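Local structure of nucleoprotein (Human coronavirus NL63, 5EPW) at residues P42-L54 / P110-P122. The protein probably packages the viral RNA genome into a helical ribonucleocapsid, this chain being the C-terminal domain, which forms the dimer. Sequence-based numbering, arbitrary orientation.
Sequences PRDFNHNMGDSDL and PKFIEQISAFTKP
Gly-50 and Gln-115 lie in the tight half of this contact, where a single beta bridge pairs Met-49 with Ile-116 beside an N-capped helix in the coronavirus nucleocapsid C-terminal domain. Flanking the bridge, Gly-50 N donates to Gln-115 O at 3.0 Å, nearly straight at 172°, and Ser-117 N makes a weak bond to Asn-48 O. The Gln-115 side chain, bent at chi2, serves Asp-51 twice: OE1 accepts from Asp-51 N at 2.8 Å, while NE2 gives its in-plane hydrogen to Asp-51 OD2, which is met from above the carboxylate plane. The two flat groups are accordingly almost perpendicular, 81° apart. Asp-51 is itself the N-cap, its OD1 accepting from Leu-54 N, and Gln-115 probably helps to hold it in place. Next to the bridge, the Met-49 chain, bent at chi2 and chi3, brings CE over one face of Phe-112, 4.0 Å from the ring centroid, a CH-pi contact; Phe-78 and Tyr-96 of the second subunit pack on these two side chains. Asn-48 links the two segments and that subunit, ND2 donating to Ser-117 OG at 3.0 Å and OD1 accepting from its Val-83 N.

The other end is open to solvent although its rings still touch: exposed Phe-45 receives the edge of Phe-119 in a T-shaped stack, planes at 69°. Between the halves, a water donates to Asn-48 O and Gly-50 O and accepts from Phe-119 N at 2.9 Å.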
loop_
_atom_site.group_PDB
_atom_site.type_symbol
_atom_site.label_atom_id
_atom_site.label_comp_id
_atom_site.label_asym_id
_atom_site.label_seq_id
_atom_site.Cartn_x
_atom_site.Cartn_y
_atom_site.Cartn_z
ATOM N N PRO B 42 11.653 -0.510 13.665
ATOM C CA PRO B 42 11.809 0.815 14.065
ATOM C C PRO B 42 11.655 1.802 12.921
ATOM O O PRO B 42 11.894 1.446 11.739
ATOM C CB PRO B 42 13.245 0.805 14.637
ATOM C CG PRO B 42 13.944 -0.268 13.895
ATOM C CD PRO B 42 12.904 -1.309 13.693
ATOM N N ARG B 43 11.201 2.999 13.213
ATOM C CA ARG B 43 11.130 4.071 12.182
ATOM C C ARG B 43 12.540 4.385 11.668
ATOM O O ARG B 43 13.502 4.553 12.509
ATOM C CB ARG B 43 10.586 5.339 12.741
ATOM C CG ARG B 43 9.149 5.210 13.330
ATOM C CD ARG B 43 8.065 4.796 12.295
ATOM N NE ARG B 43 8.119 3.379 12.174
ATOM C CZ ARG B 43 7.654 2.713 11.091
ATOM N NH1 ARG B 43 7.854 1.382 11.024
ATOM N NH2 ARG B 43 6.989 3.332 10.125
ATOM N N ASP B 44 12.677 4.543 10.367
ATOM C CA ASP B 44 13.942 4.925 9.751
ATOM C C ASP B 44 13.625 5.522 8.377
ATOM O O ASP B 44 12.429 5.676 8.050
ATOM C CB ASP B 44 14.969 3.770 9.727
ATOM C CG ASP B 44 14.658 2.604 8.827
ATOM O OD1 ASP B 44 13.763 2.746 7.942
ATOM O OD2 ASP B 44 15.339 1.593 8.981
ATOM N N PHE B 45 14.653 5.781 7.557
ATOM C CA PHE B 45 14.381 6.455 6.298
ATOM C C PHE B 45 13.754 5.600 5.266
ATOM O O PHE B 45 13.193 6.143 4.308
ATOM C CB PHE B 45 15.692 7.175 5.853
ATOM C CG PHE B 45 16.036 8.347 6.729
ATOM C CD1 PHE B 45 15.409 9.564 6.528
ATOM C CD2 PHE B 45 16.979 8.239 7.781
ATOM C CE1 PHE B 45 15.651 10.603 7.374
ATOM C CE2 PHE B 45 17.233 9.318 8.585
ATOM C CZ PHE B 45 16.532 10.507 8.409
ATOM N N ASN B 46 13.721 4.310 5.490
ATOM C CA ASN B 46 13.023 3.356 4.568
ATOM C C ASN B 46 11.663 2.900 5.144
ATOM O O ASN B 46 10.953 2.151 4.490
ATOM C CB ASN B 46 13.907 2.184 4.220
ATOM C CG ASN B 46 14.949 2.514 3.153
ATOM O OD1 ASN B 46 14.585 2.645 1.956
ATOM N ND2 ASN B 46 16.166 2.848 3.575
ATOM N N HIS B 47 11.349 3.312 6.358
ATOM C CA HIS B 47 10.106 2.960 7.067
ATOM C C HIS B 47 9.686 4.160 7.904
ATOM O O HIS B 47 9.950 4.202 9.122
ATOM C CB HIS B 47 10.297 1.682 7.950
ATOM C CG HIS B 47 10.996 0.567 7.273
ATOM N ND1 HIS B 47 12.371 0.501 7.112
ATOM C CD2 HIS B 47 10.505 -0.549 6.708
ATOM C CE1 HIS B 47 12.684 -0.613 6.500
ATOM N NE2 HIS B 47 11.581 -1.272 6.195
ATOM N N ASN B 48 9.242 5.223 7.231
ATOM C CA ASN B 48 9.345 6.571 7.825
ATOM C C ASN B 48 8.044 7.175 8.392
ATOM O O ASN B 48 8.074 8.320 8.882
ATOM C CB ASN B 48 9.991 7.578 6.848
ATOM C CG ASN B 48 9.274 7.736 5.588
ATOM O OD1 ASN B 48 8.764 6.780 4.948
ATOM N ND2 ASN B 48 9.164 8.974 5.118
ATOM N N MET B 49 6.882 6.525 8.226
ATOM C CA MET B 49 5.657 7.096 8.668
ATOM C C MET B 49 5.351 6.789 10.147
ATOM O O MET B 49 5.457 5.687 10.646
ATOM C CB MET B 49 4.480 6.472 7.890
ATOM C CG MET B 49 4.488 6.817 6.385
ATOM S SD MET B 49 4.616 8.565 5.958
ATOM C CE MET B 49 3.044 9.095 6.617
ATOM N N GLY B 50 4.941 7.865 10.853
ATOM C CA GLY B 50 4.264 7.736 12.140
ATOM C C GLY B 50 5.105 8.340 13.305
ATOM O O GLY B 50 6.262 8.019 13.518
ATOM N N ASP B 51 4.354 9.148 14.049
ATOM C CA ASP B 51 4.895 9.637 15.288
ATOM C C ASP B 51 4.875 8.656 16.435
ATOM O O ASP B 51 4.478 7.491 16.273
ATOM C CB ASP B 51 4.161 10.984 15.622
ATOM C CG ASP B 51 2.717 10.842 16.048
ATOM O OD1 ASP B 51 2.298 9.736 16.439
ATOM O OD2 ASP B 51 1.904 11.805 15.945
ATOM N N SER B 52 5.288 9.056 17.636
ATOM C CA SER B 52 5.423 8.121 18.704
ATOM C C SER B 52 4.059 7.512 19.111
ATOM O O SER B 52 4.067 6.358 19.522
ATOM C CB SER B 52 5.984 8.834 19.946
ATOM O OG SER B 52 5.092 9.866 20.339
ATOM N N ASP B 53 2.965 8.251 19.007
ATOM C CA ASP B 53 1.621 7.738 19.335
ATOM C C ASP B 53 1.174 6.649 18.313
ATOM O O ASP B 53 0.653 5.577 18.682
ATOM C CB ASP B 53 0.567 8.852 19.372
ATOM C CG ASP B 53 -0.779 8.340 19.862
ATOM O OD1 ASP B 53 -0.843 7.794 20.954
ATOM O OD2 ASP B 53 -1.809 8.409 19.181
ATOM N N LEU B 54 1.451 6.957 17.028
ATOM C CA LEU B 54 1.153 5.964 15.995
ATOM C C LEU B 54 1.991 4.729 16.177
ATOM O O LEU B 54 1.517 3.561 15.918
ATOM C CB LEU B 54 1.337 6.562 14.629
ATOM C CG LEU B 54 0.158 7.228 14.002
ATOM C CD1 LEU B 54 -0.952 6.333 13.519
ATOM C CD2 LEU B 54 -0.408 8.352 14.852
ATOM N N PRO B 110 -2.861 17.673 5.455
ATOM C CA PRO B 110 -1.908 18.149 6.416
ATOM C C PRO B 110 -1.540 17.151 7.545
ATOM O O PRO B 110 -0.395 17.111 7.954
ATOM C CB PRO B 110 -2.606 19.383 7.046
ATOM C CG PRO B 110 -3.534 19.778 5.985
ATOM C CD PRO B 110 -4.027 18.587 5.248
ATOM N N LYS B 111 -2.531 16.382 8.014
ATOM C CA LYS B 111 -2.255 15.331 9.011
ATOM C C LYS B 111 -1.266 14.274 8.460
ATOM O O LYS B 111 -0.381 13.847 9.176
ATOM C CB LYS B 111 -3.572 14.667 9.317
ATOM C CG LYS B 111 -3.510 13.473 10.331
ATOM C CD LYS B 111 -2.979 13.905 11.659
ATOM C CE LYS B 111 -3.079 12.828 12.751
ATOM N NZ LYS B 111 -2.569 13.402 14.038
ATOM N N PHE B 112 -1.517 13.904 7.200
ATOM C CA PHE B 112 -0.566 12.892 6.551
ATOM C C PHE B 112 0.871 13.443 6.532
ATOM O O PHE B 112 1.824 12.818 6.907
ATOM C CB PHE B 112 -1.111 12.507 5.252
ATOM C CG PHE B 112 -0.406 11.331 4.620
ATOM C CD1 PHE B 112 0.779 11.507 3.943
ATOM C CD2 PHE B 112 -0.962 10.106 4.754
ATOM C CE1 PHE B 112 1.402 10.397 3.359
ATOM C CE2 PHE B 112 -0.389 8.971 4.166
ATOM C CZ PHE B 112 0.812 9.126 3.506
ATOM N N ILE B 113 1.021 14.716 6.064
ATOM C CA ILE B 113 2.304 15.289 5.980
ATOM C C ILE B 113 3.036 15.403 7.297
ATOM O O ILE B 113 4.244 15.165 7.406
ATOM C CB ILE B 113 2.186 16.673 5.201
ATOM C CG1 ILE B 113 1.881 16.439 3.740
ATOM C CG2 ILE B 113 3.541 17.361 5.308
ATOM C CD1 ILE B 113 1.503 17.664 2.914
ATOM N N GLU B 114 2.311 15.729 8.395
ATOM C CA GLU B 114 2.848 15.708 9.738
ATOM C C GLU B 114 3.484 14.415 10.147
ATOM O O GLU B 114 4.456 14.352 10.877
ATOM C CB GLU B 114 1.720 16.068 10.774
ATOM C CG GLU B 114 1.636 17.561 11.091
ATOM C CD GLU B 114 0.305 17.956 11.758
ATOM O OE1 GLU B 114 -0.348 17.099 12.403
ATOM O OE2 GLU B 114 -0.155 19.123 11.530
ATOM N N GLN B 115 2.936 13.306 9.632
ATOM C CA GLN B 115 3.403 12.013 9.988
ATOM C C GLN B 115 4.668 11.554 9.152
ATOM O O GLN B 115 5.259 10.531 9.555
ATOM C CB GLN B 115 2.312 10.926 9.848
ATOM C CG GLN B 115 1.145 11.282 10.769
ATOM C CD GLN B 115 1.514 11.118 12.206
ATOM O OE1 GLN B 115 2.105 10.089 12.638
ATOM N NE2 GLN B 115 1.152 12.151 13.035
ATOM N N ILE B 116 4.931 12.193 8.010
ATOM C CA ILE B 116 6.024 11.756 7.140
ATOM C C ILE B 116 7.314 12.027 7.852
ATOM O O ILE B 116 7.625 13.208 8.178
ATOM C CB ILE B 116 5.991 12.475 5.786
ATOM C CG1 ILE B 116 4.768 12.215 5.039
ATOM C CG2 ILE B 116 7.221 12.084 4.995
ATOM C CD1 ILE B 116 4.626 12.952 3.740
ATOM N N SER B 117 8.114 11.014 8.105
ATOM C CA SER B 117 9.337 11.093 8.844
ATOM C C SER B 117 9.219 11.849 10.169
ATOM O O SER B 117 10.156 12.622 10.629
ATOM C CB SER B 117 10.429 11.765 7.928
ATOM O OG SER B 117 10.683 10.920 6.763
ATOM N N ALA B 118 8.126 11.558 10.846
ATOM C CA ALA B 118 7.894 12.095 12.174
ATOM C C ALA B 118 8.934 11.746 13.180
ATOM O O ALA B 118 9.230 12.528 14.166
ATOM C CB ALA B 118 6.517 11.761 12.626
ATOM N N PHE B 119 9.631 10.631 13.069
ATOM C CA PHE B 119 10.714 10.215 13.894
ATOM C C PHE B 119 11.869 11.241 13.885
ATOM O O PHE B 119 12.596 11.223 14.879
ATOM C CB PHE B 119 11.251 8.815 13.538
ATOM C CG PHE B 119 12.115 8.760 12.308
ATOM C CD1 PHE B 119 11.562 8.668 11.035
ATOM C CD2 PHE B 119 13.509 8.734 12.395
ATOM C CE1 PHE B 119 12.397 8.629 9.862
ATOM C CE2 PHE B 119 14.335 8.630 11.256
ATOM C CZ PHE B 119 13.769 8.608 9.981
ATOM N N THR B 120 11.971 12.060 12.888
ATOM C CA THR B 120 13.087 13.086 12.833
ATOM C C THR B 120 12.736 14.278 13.735
ATOM O O THR B 120 13.595 15.178 13.977
ATOM C CB THR B 120 13.356 13.511 11.418
ATOM O OG1 THR B 120 12.285 14.121 10.696
ATOM C CG2 THR B 120 13.791 12.298 10.557
ATOM N N LYS B 121 11.512 14.353 14.224
ATOM C CA LYS B 121 10.993 15.610 14.779
ATOM C C LYS B 121 10.165 15.232 15.979
ATOM O O LYS B 121 8.972 15.496 16.025
ATOM C CB LYS B 121 10.271 16.473 13.741
ATOM C CG LYS B 121 9.317 15.729 12.826
ATOM C CD LYS B 121 8.898 16.396 11.493
ATOM C CE LYS B 121 7.888 15.414 10.830
ATOM N NZ LYS B 121 7.117 15.616 9.575
ATOM N N PRO B 122 10.806 14.642 16.996
ATOM C CA PRO B 122 10.058 14.324 18.205
ATOM C C PRO B 122 9.663 15.573 19.062
ATOM O O PRO B 122 10.342 16.613 19.011
ATOM C CB PRO B 122 11.025 13.406 18.961
ATOM C CG PRO B 122 12.366 13.890 18.555
ATOM C CD PRO B 122 12.233 14.343 17.128
HETATM O O HOH W 1 8.236 8.452 11.657
#